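Local coordinates for ABC transporter periplasmic substrate-binding protein (Desulfovibrio alaskensis, PDB 5MY5) that probably binds tungstate in the periplasm with high selectivity and delivers it to an ABC transporter for uptake, at residues 27-33 / 76-82; 94-98 / 227-233; 100-104 / 249-255; 108-113 / 209-215; 176-180 / 190-196. The protein carries 2 engineered substitutions. All blocks are in the same frame, centred on the assembly; numbering follows the deposited sequence. Where two conformers were deposited one is given.

Interaction 1. Residues 27-33 / 76-82; sequences VLMMATT and VDILLVH
Ile78, Ala31 and Leu80 lose the most surface where strands 27-33 and 78-81 run in parallel. Ala31 is paired with Leu79 but bonds to the residues flanking it, as parallel strands do: its N donates to Ile78 O (3.0 Å) and its O accepts from Leu80 N (3.0 Å). The Ala31 methyl, on one face of the pair, is met by Val76 CG2 and Leu79 CD2, each 3.9 Å from CB. On the other face Ile78 CG2 lies against Met30 CB at 3.8 Å. With CG anti to the backbone N (chi1 164°), Met30 reaches along this face and bends at its last torsion, laying SD and CE beside Leu80 CB. Thr32 OG1 donates to Leu80 O at 2.7 Å, tilted 18° from the carbonyl plane.

Polar side chains finish both ends. Asp77 OD2 offers its anti lone pair to Met29 N (2.9 Å), and a water links the same oxygen to Val27 O. At the far end Thr33 OG1 meets His82 NE2 at the ring edge, in plane, 2.6 Å away.

Strand 27-33 is flanked on its other side by strand 56-62, in an alpha/beta lobe of the periplasmic binding protein type. Phe245 of helix 239-250 and Leu42 of helix 41-53 pack on the Met30 face, while Ala67 and Leu68 of helix 64-72 pack on Ala31 and Leu79.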
# COMPACT_ATOMS: atom_id res chain seq x y z
N VAL A 27 23.10 14.08 -1.68
CA VAL A 27 22.45 12.86 -1.31
C VAL A 27 21.24 13.18 -0.46
O VAL A 27 21.30 13.90 0.54
CB VAL A 27 23.37 11.99 -0.49
CG1 VAL A 27 22.70 10.66 -0.19
CG2 VAL A 27 24.67 11.69 -1.30
N LEU A 28 20.11 12.62 -0.86
CA LEU A 28 18.86 12.76 -0.16
C LEU A 28 18.57 11.42 0.49
O LEU A 28 18.52 10.39 -0.19
CB LEU A 28 17.76 13.13 -1.18
CG LEU A 28 16.27 13.18 -0.64
CD1 LEU A 28 16.03 14.16 0.49
CD2 LEU A 28 15.34 13.44 -1.79
N MET A 29 18.26 11.46 1.78
CA MET A 29 17.99 10.24 2.54
C MET A 29 16.52 10.12 2.87
O MET A 29 15.94 11.02 3.42
CB MET A 29 18.70 10.26 3.90
CG MET A 29 20.22 10.40 3.90
SD MET A 29 21.08 9.27 2.77
CE MET A 29 20.93 7.79 3.70
N MET A 30 15.98 8.97 2.57
CA MET A 30 14.53 8.72 2.65
C MET A 30 14.28 7.51 3.54
O MET A 30 14.98 6.57 3.49
CB MET A 30 13.95 8.44 1.28
CG MET A 30 12.58 7.81 1.23
SD MET A 30 11.98 7.46 -0.45
CE MET A 30 11.67 9.08 -0.98
N ALA A 31 13.18 7.61 4.26
CA ALA A 31 12.60 6.45 4.86
C ALA A 31 11.32 6.14 4.19
O ALA A 31 10.46 7.01 3.99
CB ALA A 31 12.35 6.69 6.34
N THR A 32 11.15 4.86 3.86
CA THR A 32 9.89 4.36 3.26
C THR A 32 9.54 2.96 3.79
O THR A 32 10.18 2.55 4.75
CB THR A 32 10.06 4.39 1.75
OG1 THR A 32 8.81 4.17 1.06
CG2 THR A 32 11.04 3.34 1.22
N THR A 33 8.55 2.33 3.21
CA THR A 33 8.06 1.08 3.78
C THR A 33 8.52 -0.13 3.02
O THR A 33 8.81 -0.05 1.83
CB THR A 33 6.56 1.07 3.84
OG1 THR A 33 5.95 1.00 2.53
CG2 THR A 33 6.05 2.37 4.52
N VAL A 76 16.64 10.90 8.61
CA VAL A 76 16.32 11.06 7.20
C VAL A 76 15.75 12.43 6.90
O VAL A 76 15.29 13.17 7.79
CB VAL A 76 15.33 9.95 6.70
CG1 VAL A 76 15.90 8.56 6.82
CG2 VAL A 76 13.96 10.07 7.39
N ASP A 77 15.79 12.82 5.64
CA ASP A 77 15.30 14.06 5.16
C ASP A 77 13.81 14.09 4.72
O ASP A 77 13.18 15.14 4.62
CB ASP A 77 16.14 14.47 3.94
CG ASP A 77 17.64 14.48 4.24
OD1 ASP A 77 18.05 15.20 5.21
OD2 ASP A 77 18.42 13.78 3.57
N ILE A 78 13.31 12.91 4.37
CA ILE A 78 11.95 12.79 3.77
C ILE A 78 11.40 11.41 4.03
O ILE A 78 12.12 10.44 4.10
CB ILE A 78 12.04 13.10 2.25
CG1 ILE A 78 10.67 13.32 1.70
CG2 ILE A 78 12.84 12.06 1.54
CD1 ILE A 78 10.71 13.85 0.27
N LEU A 79 10.09 11.37 4.14
CA LEU A 79 9.35 10.14 4.24
C LEU A 79 8.57 9.95 2.92
O LEU A 79 7.99 10.88 2.39
CB LEU A 79 8.29 10.22 5.38
CG LEU A 79 8.79 10.48 6.76
CD1 LEU A 79 7.65 10.31 7.78
CD2 LEU A 79 10.00 9.71 7.16
N LEU A 80 8.44 8.68 2.57
CA LEU A 80 7.45 8.30 1.49
C LEU A 80 6.68 7.16 2.10
O LEU A 80 7.15 6.04 2.20
CB LEU A 80 8.18 7.88 0.19
CG LEU A 80 7.24 7.47 -0.94
CD1 LEU A 80 6.32 8.59 -1.40
CD2 LEU A 80 8.15 6.92 -2.10
N VAL A 81 5.43 7.43 2.47
CA VAL A 81 4.67 6.44 3.26
C VAL A 81 3.21 6.45 2.82
O VAL A 81 2.86 7.19 1.88
CB VAL A 81 4.77 6.68 4.79
CG1 VAL A 81 6.21 6.37 5.27
CG2 VAL A 81 4.43 8.09 5.09
N HIS A 82 2.43 5.57 3.43
CA HIS A 82 1.05 5.36 2.97
C HIS A 82 0.14 5.02 4.13
O HIS A 82 -0.45 3.92 4.18
CB HIS A 82 1.01 4.28 1.88
CG HIS A 82 1.81 3.07 2.20
ND1 HIS A 82 1.27 1.97 2.80
CD2 HIS A 82 3.14 2.79 2.03
CE1 HIS A 82 2.22 1.05 2.99
NE2 HIS A 82 3.38 1.54 2.53
O HOH W 1 21.08 13.70 3.21

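Interaction 2. Residues 94-98 / 227-233; sequences GFGTA and IPVNPAH
The phenyl ring of Phe95 brings its CD1 over one face of the His233 imidazole, 3.5 Å above the plane and over the ring centre. The two planes are inclined at 48°, so the pair is oblique. His233 arrives there because its CG stands anti to the backbone N (chi1 -175°), and its NE2 is hydrogen-bonded to Glu72 O, which helps to set the rotation of the ring.

The amide of Asn230 is the other flat group. OD1 accepts from Ala232 N, an Asx turn, with the donor above the carbonyl plane, while a water that donates to Gly96 O also accepts a weak bond from ND2. Asn230 CB rests 3.3 Å from Gly94 O, the carbonyl of the residue that closes a Schellman motif at the end of helix 84-92. Thr97 CG2 packs 3.5 Å from Asn230 CA and also touches Pro231 CD.

Two backbone bonds enclose Gly96 and Val229, whose CA atoms are 4.3 Å apart in a single bridge. Asn230 N donates to Phe95 O at 3.0 Å along a nearly straight N-H (170°), though it comes from above the carbonyl plane. Thr97 N donates to Pro228 O at 3.0 Å. Beyond them Ile227 CG2 touches Gly96 CA and lies 3.5 Å from Ala98 O.

The loop leading from helix 84-92 to strand 100-112 is thereby laid along the end of strand 221-228. Ile227 also packs on Glu87, Phe90 and Val91 of that helix, and Lys239 of helix 239-250 touches Thr97, Pro228 and Pro231.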
# COMPACT_ATOMS: atom_id res chain seq x y z
N GLY A 94 5.04 18.39 14.48
CA GLY A 94 6.06 19.30 14.02
C GLY A 94 7.25 18.54 13.47
O GLY A 94 8.26 19.14 13.21
N PHE A 95 7.08 17.21 13.31
CA PHE A 95 8.23 16.41 12.81
C PHE A 95 8.36 16.48 11.26
O PHE A 95 9.43 16.35 10.78
CB PHE A 95 8.10 14.96 13.20
CG PHE A 95 7.94 14.68 14.68
CD1 PHE A 95 8.49 15.51 15.62
CD2 PHE A 95 7.23 13.53 15.10
CE1 PHE A 95 8.35 15.22 16.99
CE2 PHE A 95 7.06 13.25 16.47
CZ PHE A 95 7.61 14.13 17.39
N GLY A 96 7.26 16.79 10.61
CA GLY A 96 7.18 17.00 9.13
C GLY A 96 6.56 18.30 8.79
O GLY A 96 5.83 18.86 9.60
N THR A 97 6.81 18.85 7.59
CA THR A 97 6.28 20.11 7.21
C THR A 97 4.86 19.96 6.70
O THR A 97 3.90 20.65 7.09
CB THR A 97 7.18 20.72 6.12
OG1 THR A 97 7.19 19.84 4.98
CG2 THR A 97 8.66 20.78 6.67
N ALA A 98 4.62 18.98 5.81
CA ALA A 98 3.33 18.78 5.21
C ALA A 98 3.32 17.51 4.35
O ALA A 98 4.42 17.03 3.93
CB ALA A 98 2.90 19.95 4.36
N ILE A 227 6.58 13.41 2.68
CA ILE A 227 6.60 14.40 3.79
C ILE A 227 8.04 14.74 4.08
O ILE A 227 8.80 13.96 4.65
CB ILE A 227 6.01 13.75 5.08
CG1 ILE A 227 4.60 13.22 4.82
CG2 ILE A 227 5.95 14.82 6.15
CD1 ILE A 227 4.05 12.28 5.91
N PRO A 228 8.46 15.98 3.73
CA PRO A 228 9.75 16.51 4.16
C PRO A 228 9.83 16.56 5.70
O PRO A 228 8.86 17.03 6.31
CB PRO A 228 9.80 17.90 3.53
CG PRO A 228 8.91 17.79 2.31
CD PRO A 228 7.76 16.90 2.83
N VAL A 229 10.94 16.16 6.22
CA VAL A 229 11.19 16.29 7.70
C VAL A 229 11.39 17.79 7.94
O VAL A 229 11.96 18.50 7.18
CB VAL A 229 12.36 15.43 8.08
CG1 VAL A 229 12.85 15.69 9.54
CG2 VAL A 229 12.03 13.97 7.96
N ASN A 230 10.83 18.28 9.04
CA ASN A 230 10.75 19.73 9.34
C ASN A 230 12.05 20.24 9.94
O ASN A 230 12.51 19.72 10.93
CB ASN A 230 9.60 19.95 10.31
CG ASN A 230 9.23 21.39 10.39
OD1 ASN A 230 10.04 22.27 10.24
ND2 ASN A 230 7.95 21.63 10.64
N PRO A 231 12.69 21.22 9.30
CA PRO A 231 13.95 21.80 9.81
C PRO A 231 13.85 22.44 11.21
O PRO A 231 14.85 22.54 11.94
CB PRO A 231 14.32 22.87 8.74
CG PRO A 231 13.44 22.62 7.63
CD PRO A 231 12.28 21.82 8.02
N ALA A 232 12.66 22.75 11.61
CA ALA A 232 12.43 23.21 13.00
C ALA A 232 12.63 22.13 14.01
O ALA A 232 12.97 22.42 15.17
CB ALA A 232 11.06 23.79 13.11
N HIS A 233 12.41 20.88 13.61
CA HIS A 233 12.69 19.72 14.48
C HIS A 233 14.08 19.16 14.25
O HIS A 233 14.75 18.70 15.20
CB HIS A 233 11.61 18.64 14.23
CG HIS A 233 11.71 17.45 15.13
ND1 HIS A 233 11.46 17.53 16.49
CD2 HIS A 233 12.09 16.17 14.89
CE1 HIS A 233 11.62 16.33 17.02
NE2 HIS A 233 12.03 15.48 16.07
O HOH W 2 4.87 20.74 11.31

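Interaction 3. Residues 100-104 / 249-255; sequences TQLMY and MASPATQ
Leu102 of strand 100-112 packs against the junction of helices 239-250 and 252-260, a helix-on-sheet contact in an alpha/beta lobe of the binding protein.

The apolar part centres on the forked end of Leu102. Its CD1 and CD2 straddle Met249 CB, each 3.7 Å from it, and the two side chains meet at about a right angle. Leu102 CD2 goes on to the methyl of Ala250, 4.0 Å from its CB. Met249 is bent at its second and third torsions, and this curl brings its CE back to Leu102 CD1 and within 4.3 Å of Met103 SD. Leu45 of helix 41-53 also touches Met249, while Leu41 of that helix touches Met103.

The polar part belongs to the amide of Gln255. Bent at chi2 (-81°), its side chain folds back toward the preceding helix, and NE2 donates to carbonyls of both segments: Leu102 O at 3.0 Å and Met249 O at 3.0 Å. OE1 accepts from Ala273 N, so three bonds hold the amide and settle which end is nitrogen. Leu102 O in turn points out from a strand residue with a non-extended psi of -48°.

A capping bond starts the second helix, Ser251 OG accepting from Thr254 N. Both carbonyl oxygens that receive Gln255 NE2 lie close to its amide plane, Leu102 O only 5° out of it.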
# COMPACT_ATOMS: atom_id res chain seq x y z
N THR A 100 2.32 15.72 0.91
CA THR A 100 1.95 15.89 -0.49
C THR A 100 1.54 14.54 -1.05
O THR A 100 2.37 13.65 -1.21
CB THR A 100 3.12 16.52 -1.33
OG1 THR A 100 3.43 17.81 -0.78
CG2 THR A 100 2.78 16.70 -2.71
N GLN A 101 0.30 14.45 -1.47
CA GLN A 101 -0.17 13.21 -2.07
C GLN A 101 0.37 13.08 -3.46
O GLN A 101 0.44 14.08 -4.22
CB GLN A 101 -1.70 13.17 -2.08
CG GLN A 101 -2.27 12.76 -0.71
CD GLN A 101 -2.25 13.87 0.33
OE1 GLN A 101 -2.90 14.91 0.15
NE2 GLN A 101 -1.55 13.65 1.43
N LEU A 102 0.74 11.89 -3.84
CA LEU A 102 1.51 11.59 -5.10
C LEU A 102 0.88 10.52 -6.00
O LEU A 102 0.67 10.73 -7.23
CB LEU A 102 2.98 11.35 -4.85
CG LEU A 102 3.76 12.50 -4.27
CD1 LEU A 102 5.15 12.04 -3.83
CD2 LEU A 102 3.89 13.63 -5.34
N MET A 103 0.47 9.38 -5.45
CA MET A 103 -0.12 8.29 -6.14
C MET A 103 -0.75 7.32 -5.16
O MET A 103 -0.50 7.43 -3.99
CB MET A 103 0.87 7.50 -6.95
CG MET A 103 1.97 6.82 -6.25
SD MET A 103 3.31 7.76 -5.51
CE MET A 103 4.34 6.42 -5.05
N TYR A 104 -1.55 6.42 -5.68
CA TYR A 104 -2.00 5.29 -4.84
C TYR A 104 -1.82 3.97 -5.52
O TYR A 104 -1.99 3.90 -6.75
CB TYR A 104 -3.45 5.45 -4.40
CG TYR A 104 -4.51 5.62 -5.52
CD1 TYR A 104 -5.20 4.53 -6.01
CD2 TYR A 104 -4.87 6.88 -6.02
CE1 TYR A 104 -6.17 4.63 -6.98
CE2 TYR A 104 -5.92 6.98 -6.94
CZ TYR A 104 -6.52 5.84 -7.43
OH TYR A 104 -7.49 5.86 -8.39
N MET A 249 8.42 14.50 -8.13
CA MET A 249 7.47 13.41 -8.17
C MET A 249 6.11 13.96 -8.57
O MET A 249 5.30 13.18 -9.12
CB MET A 249 7.23 12.82 -6.75
CG MET A 249 8.39 11.99 -6.31
SD MET A 249 8.47 10.36 -7.13
CE MET A 249 7.16 9.49 -6.17
N ALA A 250 5.81 15.23 -8.24
CA ALA A 250 4.46 15.82 -8.52
C ALA A 250 4.39 16.39 -9.97
O ALA A 250 3.32 16.80 -10.41
CB ALA A 250 4.14 16.94 -7.56
N SER A 251 5.50 16.40 -10.67
CA SER A 251 5.55 17.01 -12.03
C SER A 251 4.72 16.15 -12.94
O SER A 251 4.65 14.92 -12.80
CB SER A 251 7.02 17.04 -12.51
OG SER A 251 7.58 15.81 -12.83
N PRO A 252 4.07 16.76 -13.93
CA PRO A 252 3.38 15.91 -14.91
C PRO A 252 4.17 14.75 -15.52
O PRO A 252 3.63 13.66 -15.75
CB PRO A 252 3.02 16.93 -16.01
CG PRO A 252 2.83 18.20 -15.25
CD PRO A 252 3.84 18.20 -14.13
N ALA A 253 5.44 14.96 -15.86
CA ALA A 253 6.20 13.92 -16.54
C ALA A 253 6.42 12.76 -15.56
O ALA A 253 6.35 11.63 -15.95
CB ALA A 253 7.54 14.45 -17.07
N THR A 254 6.77 13.05 -14.27
CA THR A 254 7.02 11.92 -13.36
C THR A 254 5.69 11.25 -12.97
O THR A 254 5.65 10.06 -12.85
CB THR A 254 7.79 12.35 -12.12
OG1 THR A 254 9.04 13.00 -12.54
CG2 THR A 254 8.11 11.19 -11.22
N GLN A 255 4.61 12.00 -12.82
CA GLN A 255 3.26 11.43 -12.69
C GLN A 255 2.95 10.42 -13.77
O GLN A 255 2.53 9.31 -13.53
CB GLN A 255 2.24 12.52 -12.55
CG GLN A 255 2.35 13.36 -11.27
CD GLN A 255 1.70 12.67 -10.12
OE1 GLN A 255 0.47 12.59 -10.11
NE2 GLN A 255 2.52 12.19 -9.13

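Interaction 4. Residues 108-113 / 209-215; sequences VIIGPA and PLKILVE
Strands 108-112 and 210-214 pair antiparallel with a classic beta bulge, Leu213 and Val214 both facing Ile109, whose carbonyl O accepts from Leu213 N (2.9 Å) and Val214 N (3.1 Å). Ile109 N returns a bond to Val214 O. Past the bulge, Gly111 and Lys211 form a hydrogen-bonded pair, with Lys211 N only 2.8 Å from Gly111 O, and Ala113 N to Pro209 O closes the ladder.

Ile109 and Val214 lie side by side and point the same way, their CB atoms 3.8 Å apart, beneath Leu128, Val124 and Ala127 of helix 124-133. The other face carries Ile110. Its CG1 occupies the position between backbone N and carbonyl carbon (chi1 72°), from which CD1 reaches across Leu210 CD1 at 3.8 Å, while CG2 faces Ile212 CG1. Ile212 also meets the side chain of Val108. Leu213, displaced by the bulge, brings CD1 to 3.6 Å from Gly111 CA, where there is no side chain to obstruct it. At the far end Leu210 CD2 runs beside the Pro112 ring, 3.5 Å from Pro112 N.

The charged residues use their aliphatic parts here and their polar ends elsewhere. Lys211 CG packs on Ala113 CB at 3.7 Å, and NZ turns to Pro208 O and Asn207 OD1. Glu215 CB lies on Val108 CG1, with OE1 in a salt bridge to Arg194.

This is a bulged antiparallel ladder of the mixed sheet, attached to the far end of the long strand 100-112, consistent with the two-lobed fold of periplasmic binding proteins.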
# COMPACT_ATOMS: atom_id res chain seq x y z
N VAL A 108 -7.43 -5.45 -3.33
CA VAL A 108 -8.54 -6.19 -4.03
C VAL A 108 -9.01 -7.34 -3.17
O VAL A 108 -8.26 -7.89 -2.33
CB VAL A 108 -8.10 -6.64 -5.43
CG1 VAL A 108 -7.73 -5.42 -6.35
CG2 VAL A 108 -7.02 -7.56 -5.37
N ILE A 109 -10.28 -7.75 -3.37
CA ILE A 109 -10.73 -9.02 -2.78
C ILE A 109 -10.74 -10.08 -3.86
O ILE A 109 -11.29 -9.81 -4.96
CB ILE A 109 -12.10 -8.83 -2.11
CG1 ILE A 109 -11.95 -7.74 -1.00
CG2 ILE A 109 -12.59 -10.16 -1.62
CD1 ILE A 109 -13.27 -7.30 -0.53
N ILE A 110 -10.19 -11.21 -3.57
CA ILE A 110 -10.04 -12.34 -4.52
C ILE A 110 -10.78 -13.52 -3.96
O ILE A 110 -11.08 -13.59 -2.75
CB ILE A 110 -8.62 -12.66 -4.88
CG1 ILE A 110 -7.88 -13.32 -3.71
CG2 ILE A 110 -7.95 -11.40 -5.34
CD1 ILE A 110 -6.45 -13.68 -3.93
N GLY A 111 -11.16 -14.44 -4.85
CA GLY A 111 -11.85 -15.65 -4.43
C GLY A 111 -11.90 -16.64 -5.57
O GLY A 111 -11.44 -16.29 -6.71
N PRO A 112 -12.50 -17.84 -5.35
CA PRO A 112 -12.62 -18.76 -6.42
C PRO A 112 -13.33 -18.18 -7.63
O PRO A 112 -14.28 -17.40 -7.53
CB PRO A 112 -13.35 -19.97 -5.80
CG PRO A 112 -13.13 -19.82 -4.35
CD PRO A 112 -13.10 -18.36 -4.11
N ALA A 113 -12.86 -18.59 -8.82
CA ALA A 113 -13.52 -18.15 -10.06
C ALA A 113 -15.03 -18.42 -10.05
O ALA A 113 -15.79 -17.61 -10.53
CB ALA A 113 -12.88 -18.83 -11.30
N PRO A 209 -6.41 -20.25 -9.38
CA PRO A 209 -7.78 -20.53 -9.05
C PRO A 209 -8.56 -19.43 -8.42
O PRO A 209 -9.77 -19.46 -8.47
CB PRO A 209 -7.68 -21.70 -8.07
CG PRO A 209 -6.30 -21.58 -7.46
CD PRO A 209 -5.47 -21.04 -8.61
N LEU A 210 -7.88 -18.42 -7.86
CA LEU A 210 -8.48 -17.27 -7.25
C LEU A 210 -8.32 -16.11 -8.21
O LEU A 210 -7.25 -15.91 -8.74
CB LEU A 210 -7.78 -16.92 -5.94
CG LEU A 210 -7.75 -17.98 -4.87
CD1 LEU A 210 -6.87 -17.50 -3.74
CD2 LEU A 210 -9.18 -18.41 -4.43
N LYS A 211 -9.41 -15.45 -8.43
CA LYS A 211 -9.54 -14.31 -9.39
C LYS A 211 -9.87 -13.05 -8.62
O LYS A 211 -10.44 -13.11 -7.49
CB LYS A 211 -10.66 -14.67 -10.40
CG LYS A 211 -10.48 -16.04 -11.03
CD LYS A 211 -9.23 -16.14 -11.88
CE LYS A 211 -9.17 -17.48 -12.63
NZ LYS A 211 -7.86 -17.75 -13.33
N ILE A 212 -9.60 -11.88 -9.17
CA ILE A 212 -10.02 -10.65 -8.60
C ILE A 212 -11.52 -10.51 -8.77
O ILE A 212 -12.02 -10.59 -9.92
CB ILE A 212 -9.33 -9.38 -9.17
CG1 ILE A 212 -7.80 -9.45 -8.90
CG2 ILE A 212 -10.01 -8.13 -8.67
CD1 ILE A 212 -7.07 -8.34 -9.65
N LEU A 213 -12.23 -10.39 -7.67
CA LEU A 213 -13.68 -10.30 -7.66
C LEU A 213 -14.23 -9.00 -7.20
O LEU A 213 -15.32 -8.62 -7.59
CB LEU A 213 -14.24 -11.49 -6.87
CG LEU A 213 -13.98 -12.89 -7.31
CD1 LEU A 213 -14.41 -14.00 -6.35
CD2 LEU A 213 -14.67 -13.08 -8.70
N VAL A 214 -13.50 -8.22 -6.38
CA VAL A 214 -13.96 -6.94 -5.98
C VAL A 214 -12.76 -5.98 -6.08
O VAL A 214 -11.74 -6.30 -5.51
CB VAL A 214 -14.44 -6.98 -4.49
CG1 VAL A 214 -14.91 -5.64 -4.02
CG2 VAL A 214 -15.50 -8.08 -4.30
N GLU A 215 -12.92 -4.85 -6.78
CA GLU A 215 -11.82 -3.88 -7.03
C GLU A 215 -12.42 -2.56 -7.42
O GLU A 215 -13.59 -2.52 -7.86
CB GLU A 215 -10.84 -4.43 -8.12
CG GLU A 215 -11.43 -4.45 -9.55
CD GLU A 215 -10.46 -4.95 -10.61
OE1 GLU A 215 -9.24 -4.73 -10.50
OE2 GLU A 215 -10.90 -5.60 -11.58

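Interaction 5. Residues 176-180 / 190-196; sequences MLRTI and TMTDRGT
Met176, on helix 176-186, supplies the largest share of the contact from its helix with residues 190-196, which pass from strand 189-193 into helix 194-203. Its CG lies anti to the backbone N (chi1 -162°) and comes to 3.4 Å from Thr192 OG1 and 3.5 Å from Asp193 OD1. Further bends carry CE to 3.4 Å from Met191 O. Thr196 CG2 is the methyl on which three helix side chains converge: Met176 CG and Leu177 CD2, both 3.7 Å from it, and Ile180 CD1 at 3.9 Å. Earlier in the strand, Thr190 OG1, whose polar partner is Val139 O, meets Thr179 CG2.

The two segments share no hydrogen bond; the polar groups at the contact are bonded within their own segment or to other parts of the chain. Asp193 is the N-cap of helix 194-203: OD2 accepts Thr196 N at 2.8 Å from above the carboxylate plane, while OD1 gives its syn lone pair to Thr196 OG1 at 2.7 Å. Two bonds thus fix the rotation of the carboxylate and hold the Thr196 methyl toward helix 176-186. Thr192 OG1 donates to Asp193 O across the turn from strand to helix.

Carbon atoms of helix 176-186 thus rest on the Thr196 methyl and on oxygens of Thr190, Thr192 and Asp193 whose bonds are made elsewhere. The contact joins the pieces by close packing, and the N-cap chemistry shapes the surface that is packed upon.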
# COMPACT_ATOMS: atom_id res chain seq x y z
N MET A 176 1.48 -12.34 3.14
CA MET A 176 0.46 -12.24 2.09
C MET A 176 0.40 -13.46 1.20
O MET A 176 -0.72 -14.02 0.93
CB MET A 176 0.58 -10.96 1.27
CG MET A 176 -0.63 -10.59 0.49
SD MET A 176 -1.99 -10.01 1.50
CE MET A 176 -3.00 -11.51 1.52
N LEU A 177 1.54 -13.93 0.68
CA LEU A 177 1.50 -15.09 -0.19
C LEU A 177 0.97 -16.33 0.49
O LEU A 177 0.10 -17.07 -0.04
CB LEU A 177 2.91 -15.34 -0.79
CG LEU A 177 3.30 -14.45 -1.95
CD1 LEU A 177 4.78 -14.72 -2.27
CD2 LEU A 177 2.41 -14.71 -3.18
N ARG A 178 1.36 -16.56 1.71
CA ARG A 178 0.88 -17.69 2.46
C ARG A 178 -0.68 -17.61 2.65
O ARG A 178 -1.38 -18.62 2.60
CB ARG A 178 1.51 -17.80 3.80
CG ARG A 178 2.99 -18.29 3.78
CD ARG A 178 3.09 -19.74 3.32
NE ARG A 178 4.44 -20.21 3.64
CZ ARG A 178 4.94 -21.44 3.45
NH1 ARG A 178 4.25 -22.37 2.81
NH2 ARG A 178 6.17 -21.71 3.86
N THR A 179 -1.14 -16.43 2.90
CA THR A 179 -2.56 -16.23 3.21
C THR A 179 -3.33 -16.46 1.95
O THR A 179 -4.43 -17.05 2.00
CB THR A 179 -2.71 -14.83 3.78
OG1 THR A 179 -2.04 -14.75 5.06
CG2 THR A 179 -4.16 -14.38 3.94
N ILE A 180 -2.82 -15.99 0.81
CA ILE A 180 -3.45 -16.29 -0.48
C ILE A 180 -3.56 -17.77 -0.66
O ILE A 180 -4.61 -18.29 -1.10
CB ILE A 180 -2.68 -15.65 -1.61
CG1 ILE A 180 -2.96 -14.16 -1.65
CG2 ILE A 180 -3.11 -16.27 -2.96
CD1 ILE A 180 -2.09 -13.38 -2.66
N THR A 190 -10.24 -13.60 0.11
CA THR A 190 -9.21 -12.91 0.94
C THR A 190 -9.01 -11.51 0.32
O THR A 190 -9.19 -11.29 -0.89
CB THR A 190 -7.94 -13.72 1.07
OG1 THR A 190 -7.12 -13.11 2.10
CG2 THR A 190 -7.13 -13.77 -0.16
N MET A 191 -8.57 -10.57 1.14
CA MET A 191 -8.14 -9.25 0.68
C MET A 191 -6.60 -9.30 0.56
O MET A 191 -5.89 -9.73 1.50
CB MET A 191 -8.57 -8.13 1.62
CG MET A 191 -8.29 -6.75 1.11
SD MET A 191 -8.00 -5.50 2.36
CE MET A 191 -6.34 -5.97 2.85
N THR A 192 -6.12 -8.79 -0.60
CA THR A 192 -4.66 -8.70 -0.89
C THR A 192 -4.31 -7.43 -1.50
O THR A 192 -5.13 -6.77 -2.10
CB THR A 192 -4.23 -9.85 -1.78
OG1 THR A 192 -2.80 -9.84 -2.00
CG2 THR A 192 -4.92 -9.88 -3.07
N ASP A 193 -3.04 -6.99 -1.31
CA ASP A 193 -2.59 -5.87 -2.18
C ASP A 193 -2.55 -6.48 -3.64
O ASP A 193 -2.27 -7.64 -3.81
CB ASP A 193 -1.18 -5.37 -1.76
CG ASP A 193 -0.19 -6.47 -1.79
OD1 ASP A 193 -0.22 -7.49 -1.06
OD2 ASP A 193 0.68 -6.35 -2.67
N ARG A 194 -2.78 -5.56 -4.58
CA ARG A 194 -2.73 -5.95 -6.01
C ARG A 194 -1.39 -6.46 -6.42
O ARG A 194 -1.33 -7.46 -7.17
CB ARG A 194 -3.13 -4.85 -6.91
CG ARG A 194 -3.31 -5.28 -8.40
CD ARG A 194 -3.71 -4.06 -9.23
NE ARG A 194 -5.02 -3.48 -8.92
CZ ARG A 194 -6.17 -3.90 -9.46
NH1 ARG A 194 -6.22 -4.93 -10.29
NH2 ARG A 194 -7.30 -3.27 -9.11
N GLY A 195 -0.32 -5.87 -5.95
CA GLY A 195 1.03 -6.30 -6.33
C GLY A 195 1.27 -7.77 -6.06
O GLY A 195 1.72 -8.54 -6.88
N THR A 196 0.96 -8.21 -4.81
CA THR A 196 1.15 -9.60 -4.46
C THR A 196 0.21 -10.49 -5.32
O THR A 196 0.68 -11.56 -5.71
CB THR A 196 0.89 -9.85 -2.97
OG1 THR A 196 1.75 -9.00 -2.16
CG2 THR A 196 1.19 -11.24 -2.61

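From the N terminus, interaction 1 closes first, joining two parallel strands of one lobe before any other contact opens. Interactions 2 and 3 then open in succession at the loop before strand 100-112 and at the start of that strand. They cross, because 2 closes at 227-233 and 3 only at 249-255. Within both lies interaction 4, which starts further along strand 100-112, and within 4 lies the short-range interaction 5. Interactions 1 and 2 touch through probable backbone bonds, Leu79 to Ile227 and Asp77 to Val229, where strands 78-81 and 221-228 are neighbours. Interactions 4 and 5 touch through Ile110-Thr190 and Glu215-Arg194, on the opposite side of the chain's centre from 1 and 2. Strand 100-112, common to 3 and 4, runs between the two groups.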